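Long-range contact in putative metal-dependent hydrolase (Bacillus subtilis, PDB 6KNS), which binds zinc in a metallo-beta-lactamase fold and is probably a hydrolase, perhaps a 3'-tRNA processing endoribonuclease: residues C14-Y28 and L214-N226. Sequence-based numbering, arbitrary orientation.
With ZN (zinc ion), chain G.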
ATOM      1  N   CYS A  14       2.918  -8.189   8.579  1.00 18.21           N
ATOM      2  CA  CYS A  14       4.077  -8.593   9.364  1.00 19.58           C
ATOM      3  C   CYS A  14       5.375  -8.824   8.590  1.00 19.30           C
ATOM      4  O   CYS A  14       6.396  -9.190   9.222  1.00 19.95           O
ATOM      5  CB  CYS A  14       3.722  -9.857  10.168  1.00 20.27           C
ATOM      6  SG  CYS A  14       3.358 -11.197   9.101  1.00 23.66           S
ATOM      7  N   TYR A  15       5.375  -8.595   7.268  1.00 18.48           N
ATOM      8  CA  TYR A  15       6.617  -8.699   6.487  1.00 18.27           C
ATOM      9  C   TYR A  15       7.529  -7.487   6.547  1.00 18.03           C
ATOM     10  O   TYR A  15       7.067  -6.336   6.571  1.00 17.70           O
ATOM     11  CB  TYR A  15       6.341  -9.072   5.011  1.00 18.75           C
ATOM     12  CG  TYR A  15       6.124 -10.571   4.860  1.00 18.15           C
ATOM     13  CD1 TYR A  15       7.180 -11.421   4.591  1.00 19.92           C
ATOM     14  CD2 TYR A  15       4.873 -11.115   5.042  1.00 19.31           C
ATOM     15  CE1 TYR A  15       6.994 -12.777   4.514  1.00 20.72           C
ATOM     16  CE2 TYR A  15       4.655 -12.478   4.968  1.00 22.35           C
ATOM     17  CZ  TYR A  15       5.728 -13.302   4.715  1.00 22.69           C
ATOM     18  OH  TYR A  15       5.507 -14.637   4.584  1.00 25.58           O
ATOM     19  N   GLY A  16       8.838  -7.737   6.533  1.00 17.93           N
ATOM     20  CA  GLY A  16       9.795  -6.659   6.504  1.00 18.36           C
ATOM     21  C   GLY A  16       9.990  -6.184   5.073  1.00 18.49           C
ATOM     22  O   GLY A  16      10.044  -6.998   4.190  1.00 19.39           O
ATOM     23  N   GLY A  17      10.092  -4.872   4.861  1.00 19.10           N
ATOM     24  CA  GLY A  17      10.492  -4.285   3.587  1.00 18.79           C
ATOM     25  C   GLY A  17       9.370  -4.111   2.566  1.00 19.32           C
ATOM     26  O   GLY A  17       9.098  -2.996   2.103  1.00 19.71           O
ATOM     27  N   PHE A  18       8.703  -5.208   2.229  1.00 18.51           N
ATOM     28  CA  PHE A  18       7.720  -5.239   1.149  1.00 18.25           C
ATOM     29  C   PHE A  18       6.879  -6.511   1.359  1.00 17.29           C
ATOM     30  O   PHE A  18       7.303  -7.424   2.024  1.00 17.89           O
ATOM     31  CB  PHE A  18       8.412  -5.296  -0.217  1.00 18.25           C
ATOM     32  CG  PHE A  18       9.230  -6.567  -0.437  1.00 21.59           C
ATOM     33  CD1 PHE A  18      10.526  -6.657   0.010  1.00 24.08           C
ATOM     34  CD2 PHE A  18       8.708  -7.662  -1.120  1.00 24.15           C
ATOM     35  CE1 PHE A  18      11.268  -7.808  -0.201  1.00 23.95           C
ATOM     36  CE2 PHE A  18       9.463  -8.811  -1.329  1.00 24.06           C
ATOM     37  CZ  PHE A  18      10.743  -8.873  -0.873  1.00 22.42           C
ATOM     38  N   PRO A  19       5.681  -6.554   0.813  1.00 17.55           N
ATOM     39  CA  PRO A  19       4.804  -7.677   1.116  1.00 18.26           C
ATOM     40  C   PRO A  19       5.161  -8.910   0.297  1.00 18.94           C
ATOM     41  O   PRO A  19       5.460  -8.804  -0.893  1.00 19.34           O
ATOM     42  CB  PRO A  19       3.434  -7.152   0.682  1.00 18.26           C
ATOM     43  CG  PRO A  19       3.783  -6.231  -0.464  1.00 18.74           C
ATOM     44  CD  PRO A  19       4.996  -5.524   0.012  1.00 17.09           C
ATOM     45  N   ALA A  20       5.153 -10.070   0.939  1.00 19.18           N
ATOM     46  CA  ALA A  20       5.034 -11.333   0.221  1.00 19.32           C
ATOM     47  C   ALA A  20       3.671 -11.326  -0.486  1.00 19.30           C
ATOM     48  O   ALA A  20       2.778 -10.521  -0.142  1.00 19.51           O
ATOM     49  CB  ALA A  20       5.112 -12.546   1.224  1.00 18.51           C
ATOM     50  N   ALA A  21       3.525 -12.216  -1.459  1.00 18.54           N
ATOM     51  CA  ALA A  21       2.284 -12.406  -2.181  1.00 19.02           C
ATOM     52  C   ALA A  21       1.065 -12.549  -1.237  1.00 18.45           C
ATOM     53  O   ALA A  21       1.030 -13.382  -0.326  1.00 18.26           O
ATOM     54  CB  ALA A  21       2.402 -13.630  -3.156  1.00 19.39           C
ATOM     55  N   ASN A  22       0.095 -11.666  -1.443  1.00 18.22           N
ATOM     56  CA  ASN A  22      -1.169 -11.653  -0.704  1.00 18.81           C
ATOM     57  C   ASN A  22      -1.007 -11.393   0.802  1.00 18.70           C
ATOM     58  O   ASN A  22      -1.941 -11.613   1.589  1.00 17.67           O
ATOM     59  CB  ASN A  22      -1.963 -12.923  -0.972  1.00 18.91           C
ATOM     60  CG  ASN A  22      -2.334 -13.069  -2.454  1.00 21.63           C
ATOM     61  OD1 ASN A  22      -2.961 -12.185  -3.047  1.00 22.48           O
ATOM     62  ND2 ASN A  22      -1.918 -14.165  -3.055  1.00 19.23           N
ATOM     63  N   GLU A  23       0.162 -10.880   1.179  1.00 17.87           N
ATOM     64  CA  GLU A  23       0.405 -10.497   2.564  1.00 18.45           C
ATOM     65  C   GLU A  23       0.629  -8.996   2.684  1.00 17.39           C
ATOM     66  O   GLU A  23       0.289  -8.228   1.760  1.00 17.59           O
ATOM     67  CB  GLU A  23       1.586 -11.261   3.139  1.00 18.68           C
ATOM     68  CG  GLU A  23       1.415 -12.788   3.032  1.00 22.27           C
ATOM     69  CD  GLU A  23       0.204 -13.340   3.811  1.00 27.26           C
ATOM     70  OE1 GLU A  23      -0.296 -12.687   4.771  1.00 27.87           O
ATOM     71  OE2 GLU A  23      -0.258 -14.443   3.419  1.00 29.11           O
ATOM     72  N   ALA A  24       1.131  -8.585   3.849  1.00 16.59           N
ATOM     73  CA  ALA A  24       1.277  -7.172   4.184  1.00 16.62           C
ATOM     74  C   ALA A  24       2.568  -6.877   4.926  1.00 16.41           C
ATOM     75  O   ALA A  24       3.223  -7.796   5.448  1.00 17.08           O
ATOM     76  CB  ALA A  24       0.046  -6.657   4.978  1.00 15.45           C
ATOM     77  N   THR A  25       2.955  -5.599   4.973  1.00 16.80           N
ATOM     78  CA  THR A  25       4.102  -5.186   5.813  1.00 16.60           C
ATOM     79  C   THR A  25       3.538  -4.577   7.110  1.00 17.69           C
ATOM     80  O   THR A  25       2.336  -4.709   7.369  1.00 17.93           O
ATOM     81  CB  THR A  25       5.088  -4.279   5.088  1.00 16.83           C
ATOM     82  OG1 THR A  25       4.538  -2.970   4.890  1.00 16.45           O
ATOM     83  CG2 THR A  25       5.478  -4.864   3.717  1.00 14.45           C
ATOM     84  N   SER A  26       4.394  -3.988   7.953  1.00 17.45           N
ATOM     85  CA  SER A  26       4.021  -3.649   9.308  1.00 18.03           C
ATOM     86  C   SER A  26       2.707  -2.881   9.514  1.00 17.84           C
ATOM     87  O   SER A  26       2.507  -1.803   8.991  1.00 18.38           O
ATOM     88  CB  SER A  26       5.140  -2.891   9.995  1.00 18.44           C
ATOM     89  OG  SER A  26       6.322  -3.680  10.066  1.00 18.94           O
ATOM     90  N   GLY A  27       1.856  -3.467  10.344  1.00 18.24           N
ATOM     91  CA  GLY A  27       0.610  -2.877  10.816  1.00 18.73           C
ATOM     92  C   GLY A  27       0.021  -3.729  11.936  1.00 19.18           C
ATOM     93  O   GLY A  27      -0.145  -4.956  11.782  1.00 19.41           O
ATOM     94  N   TYR A  28      -0.266  -3.098  13.077  1.00 19.61           N
ATOM     95  CA  TYR A  28      -0.803  -3.815  14.262  1.00 19.63           C
ATOM     96  C   TYR A  28      -2.010  -3.080  14.827  1.00 20.69           C
ATOM     97  O   TYR A  28      -1.935  -1.875  15.106  1.00 21.74           O
ATOM     98  CB  TYR A  28       0.272  -3.958  15.326  1.00 19.14           C
ATOM     99  CG  TYR A  28       1.484  -4.575  14.733  1.00 18.15           C
ATOM    100  CD1 TYR A  28       1.645  -5.943  14.733  1.00 18.76           C
ATOM    101  CD2 TYR A  28       2.444  -3.798  14.107  1.00 17.44           C
ATOM    102  CE1 TYR A  28       2.750  -6.535  14.141  1.00 20.10           C
ATOM    103  CE2 TYR A  28       3.548  -4.378  13.519  1.00 21.07           C
ATOM    104  CZ  TYR A  28       3.693  -5.757  13.547  1.00 20.14           C
ATOM    105  OH  TYR A  28       4.772  -6.335  12.966  1.00 20.06           O
ATOM    106  N   LEU A 214       6.492 -12.650  20.219  1.00 21.56           N
ATOM    107  CA  LEU A 214       5.959 -12.714  18.852  1.00 21.30           C
ATOM    108  C   LEU A 214       6.961 -12.132  17.876  1.00 20.72           C
ATOM    109  O   LEU A 214       7.315 -10.972  17.970  1.00 20.26           O
ATOM    110  CB  LEU A 214       4.642 -11.933  18.723  1.00 21.22           C
ATOM    111  CG  LEU A 214       3.939 -11.992  17.359  1.00 20.39           C
ATOM    112  CD1 LEU A 214       3.406 -13.406  17.072  1.00 19.88           C
ATOM    113  CD2 LEU A 214       2.801 -10.992  17.275  1.00 19.67           C
ATOM    114  N   LEU A 215       7.415 -12.957  16.947  1.00 20.65           N
ATOM    115  CA  LEU A 215       8.422 -12.581  16.003  1.00 20.61           C
ATOM    116  C   LEU A 215       7.767 -12.035  14.747  1.00 20.26           C
ATOM    117  O   LEU A 215       6.877 -12.657  14.186  1.00 21.10           O
ATOM    118  CB  LEU A 215       9.285 -13.810  15.678  1.00 20.92           C
ATOM    119  CG  LEU A 215       9.955 -14.488  16.890  1.00 21.63           C
ATOM    120  CD1 LEU A 215      10.718 -15.768  16.447  1.00 21.61           C
ATOM    121  CD2 LEU A 215      10.897 -13.533  17.643  1.00 20.63           C
ATOM    122  N   THR A 216       8.232 -10.889  14.274  1.00 20.63           N
ATOM    123  CA  THR A 216       7.618 -10.229  13.137  1.00 19.40           C
ATOM    124  C   THR A 216       8.683  -9.528  12.245  1.00 19.52           C
ATOM    125  O   THR A 216       9.904  -9.737  12.398  1.00 19.52           O
ATOM    126  CB  THR A 216       6.517  -9.274  13.663  1.00 19.74           C
ATOM    127  OG1 THR A 216       5.764  -8.753  12.563  1.00 19.61           O
ATOM    128  CG2 THR A 216       7.114  -8.104  14.492  1.00 20.07           C
ATOM    129  N   HIS A 217       8.221  -8.738  11.287  1.00 19.25           N
ATOM    130  CA  HIS A 217       9.098  -8.059  10.326  1.00 18.46           C
ATOM    131  C   HIS A 217       9.937  -9.095   9.602  1.00 19.35           C
ATOM    132  O   HIS A 217      11.151  -8.983   9.504  1.00 20.29           O
ATOM    133  CB  HIS A 217       9.971  -7.039  11.022  1.00 18.52           C
ATOM    134  CG  HIS A 217      10.347  -5.883  10.164  1.00 19.34           C
ATOM    135  ND1 HIS A 217      11.440  -5.905   9.324  1.00 17.42           N
ATOM    136  CD2 HIS A 217       9.741  -4.678   9.984  1.00 18.04           C
ATOM    137  CE1 HIS A 217      11.520  -4.743   8.695  1.00 19.71           C
ATOM    138  NE2 HIS A 217      10.498  -3.982   9.074  1.00 21.36           N
ATOM    139  N   LEU A 218       9.234 -10.081   9.062  1.00 19.35           N
ATOM    140  CA  LEU A 218       9.806 -11.353   8.646  1.00 19.12           C
ATOM    141  C   LEU A 218      10.556 -11.254   7.322  1.00 19.65           C
ATOM    142  O   LEU A 218      10.240 -10.403   6.489  1.00 18.28           O
ATOM    143  CB  LEU A 218       8.688 -12.386   8.508  1.00 18.25           C
ATOM    144  CG  LEU A 218       7.869 -12.645   9.756  1.00 18.37           C
ATOM    145  CD1 LEU A 218       6.647 -13.597   9.412  1.00 18.47           C
ATOM    146  CD2 LEU A 218       8.783 -13.187  10.864  1.00 18.44           C
ATOM    147  N   PRO A 219      11.549 -12.138   7.123  1.00 20.13           N
ATOM    148  CA  PRO A 219      12.333 -12.148   5.884  1.00 20.82           C
ATOM    149  C   PRO A 219      11.620 -12.883   4.748  1.00 21.46           C
ATOM    150  O   PRO A 219      10.643 -13.557   4.978  1.00 21.19           O
ATOM    151  CB  PRO A 219      13.595 -12.914   6.277  1.00 21.90           C
ATOM    152  CG  PRO A 219      13.153 -13.838   7.380  1.00 20.88           C
ATOM    153  CD  PRO A 219      12.080 -13.069   8.130  1.00 20.47           C
ATOM    154  N   HIS A 220      12.118 -12.729   3.528  1.00 22.51           N
ATOM    155  CA  HIS A 220      11.535 -13.337   2.347  1.00 23.51           C
ATOM    156  C   HIS A 220      12.370 -14.540   1.866  1.00 24.66           C
ATOM    157  O   HIS A 220      12.414 -14.822   0.676  1.00 26.56           O
ATOM    158  CB  HIS A 220      11.424 -12.264   1.229  1.00 23.16           C
ATOM    159  CG  HIS A 220      10.549 -11.110   1.623  1.00 23.13           C
ATOM    160  ND1 HIS A 220       9.217 -11.043   1.280  1.00 23.85           N
ATOM    161  CD2 HIS A 220      10.790 -10.027   2.395  1.00 22.04           C
ATOM    162  CE1 HIS A 220       8.681  -9.955   1.799  1.00 23.32           C
ATOM    163  NE2 HIS A 220       9.616  -9.308   2.469  1.00 22.01           N
ATOM    164  N   PHE A 221      13.045 -15.226   2.778  1.00 24.63           N
ATOM    165  CA  PHE A 221      13.756 -16.469   2.431  1.00 25.89           C
ATOM    166  C   PHE A 221      13.832 -17.320   3.694  1.00 24.93           C
ATOM    167  O   PHE A 221      13.609 -16.825   4.797  1.00 24.47           O
ATOM    168  CB  PHE A 221      15.175 -16.177   1.913  1.00 26.86           C
ATOM    169  CG  PHE A 221      16.070 -15.592   2.945  1.00 29.87           C
ATOM    170  CD1 PHE A 221      15.991 -14.242   3.259  1.00 33.67           C
ATOM    171  CD2 PHE A 221      16.962 -16.397   3.654  1.00 33.99           C
ATOM    172  CE1 PHE A 221      16.823 -13.677   4.275  1.00 35.63           C
ATOM    173  CE2 PHE A 221      17.783 -15.858   4.649  1.00 35.08           C
ATOM    174  CZ  PHE A 221      17.712 -14.499   4.966  1.00 35.90           C
ATOM    175  N   GLY A 222      14.150 -18.583   3.537  1.00 25.43           N
ATOM    176  CA  GLY A 222      14.333 -19.471   4.696  1.00 26.54           C
ATOM    177  C   GLY A 222      13.050 -20.103   5.211  1.00 25.75           C
ATOM    178  O   GLY A 222      11.969 -19.936   4.628  1.00 24.96           O
ATOM    179  N   VAL A 223      13.197 -20.862   6.293  1.00 26.02           N
ATOM    180  CA  VAL A 223      12.097 -21.541   6.937  1.00 25.57           C
ATOM    181  C   VAL A 223      11.737 -20.738   8.163  1.00 24.91           C
ATOM    182  O   VAL A 223      12.449 -20.793   9.171  1.00 24.76           O
ATOM    183  CB  VAL A 223      12.506 -22.935   7.341  1.00 26.55           C
ATOM    184  CG1 VAL A 223      11.299 -23.699   7.983  1.00 26.05           C
ATOM    185  CG2 VAL A 223      13.067 -23.633   6.117  1.00 27.07           C
ATOM    186  N   HIS A 224      10.639 -19.997   8.073  1.00 23.91           N
ATOM    187  CA  HIS A 224      10.237 -19.079   9.136  1.00 24.23           C
ATOM    188  C   HIS A 224      10.105 -19.766  10.494  1.00 24.27           C
ATOM    189  O   HIS A 224      10.409 -19.162  11.505  1.00 24.38           O
ATOM    190  CB  HIS A 224       8.892 -18.406   8.807  1.00 23.70           C
ATOM    191  CG  HIS A 224       8.998 -17.264   7.844  1.00 25.50           C
ATOM    192  ND1 HIS A 224       7.895 -16.692   7.242  1.00 25.65           N
ATOM    193  CD2 HIS A 224      10.075 -16.587   7.376  1.00 26.02           C
ATOM    194  CE1 HIS A 224       8.291 -15.707   6.456  1.00 25.74           C
ATOM    195  NE2 HIS A 224       9.608 -15.619   6.522  1.00 25.37           N
ATOM    196  N   ASP A 225       9.625 -21.006  10.513  1.00 24.37           N
ATOM    197  CA  ASP A 225       9.549 -21.771  11.765  1.00 25.77           C
ATOM    198  C   ASP A 225      10.904 -21.952  12.449  1.00 25.81           C
ATOM    199  O   ASP A 225      10.953 -22.119  13.675  1.00 26.46           O
ATOM    200  CB  ASP A 225       8.883 -23.133  11.540  1.00 27.02           C
ATOM    201  CG  ASP A 225       7.344 -23.050  11.519  1.00 29.74           C
ATOM    202  OD1 ASP A 225       6.793 -21.927  11.506  1.00 32.09           O
ATOM    203  OD2 ASP A 225       6.691 -24.113  11.547  1.00 33.36           O
ATOM    204  N   ASN A 226      11.995 -21.890  11.683  1.00 24.66           N
ATOM    205  CA  ASN A 226      13.314 -21.924  12.291  1.00 24.62           C
ATOM    206  C   ASN A 226      13.567 -20.728  13.169  1.00 24.25           C
ATOM    207  O   ASN A 226      14.333 -20.855  14.108  1.00 24.48           O
ATOM    208  CB  ASN A 226      14.442 -22.034  11.272  1.00 24.76           C
ATOM    209  CG  ASN A 226      14.571 -23.421  10.682  1.00 26.20           C
ATOM    210  OD1 ASN A 226      14.063 -24.384  11.227  1.00 24.94           O
ATOM    211  ND2 ASN A 226      15.263 -23.523   9.567  1.00 25.28           N
TER
HETATM  212 ZN    ZN G 303      10.706  -1.916   8.715  1.00 29.88          ZN
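F18 lies flat on H220: the two rings form a face-to-face stack, centroids 3.6 Å apart and planes 9° from parallel, with NE2 of H220 over the centre of the phenyl ring. On the opposite face of H220 comes Y15, whose CD1 sits 3.5 Å from H220 CE1 with the ring planes turned obliquely, so the imidazole is held between two aromatics. A hydrogen bond from H220 NE2 to G16 O (2.9 Å) helps fix its rotation, with the oxygen in the imidazole plane and the donor nearly in line with the carbonyl. H224 CE1 comes within 3.5 Å of Y15 OH, the two rings oblique; its own NE2 donates to P219 O at 2.8 Å.

Next to this cluster the backbones form a single bridge, Y15 with L218: L218 N donates to C14 O and G16 N to L218 O. The CA of G16 then rests over a face of the H217 ring, a CH-pi contact 3.5 Å from its centroid. With CG anti to the backbone N (chi1 -151°), H217 carries its NE2 to a zinc ion at 2.1 Å, a site completed by D69, H70 and D161. Y28 OH and T216 OG1 are hydrogen-bonded at 2.6 Å, joining the two sheets of the fold. G16 thus grips the other segment through both N and O while its CA lies on the zinc-bound imidazole, an arrangement likely to keep H217 in position.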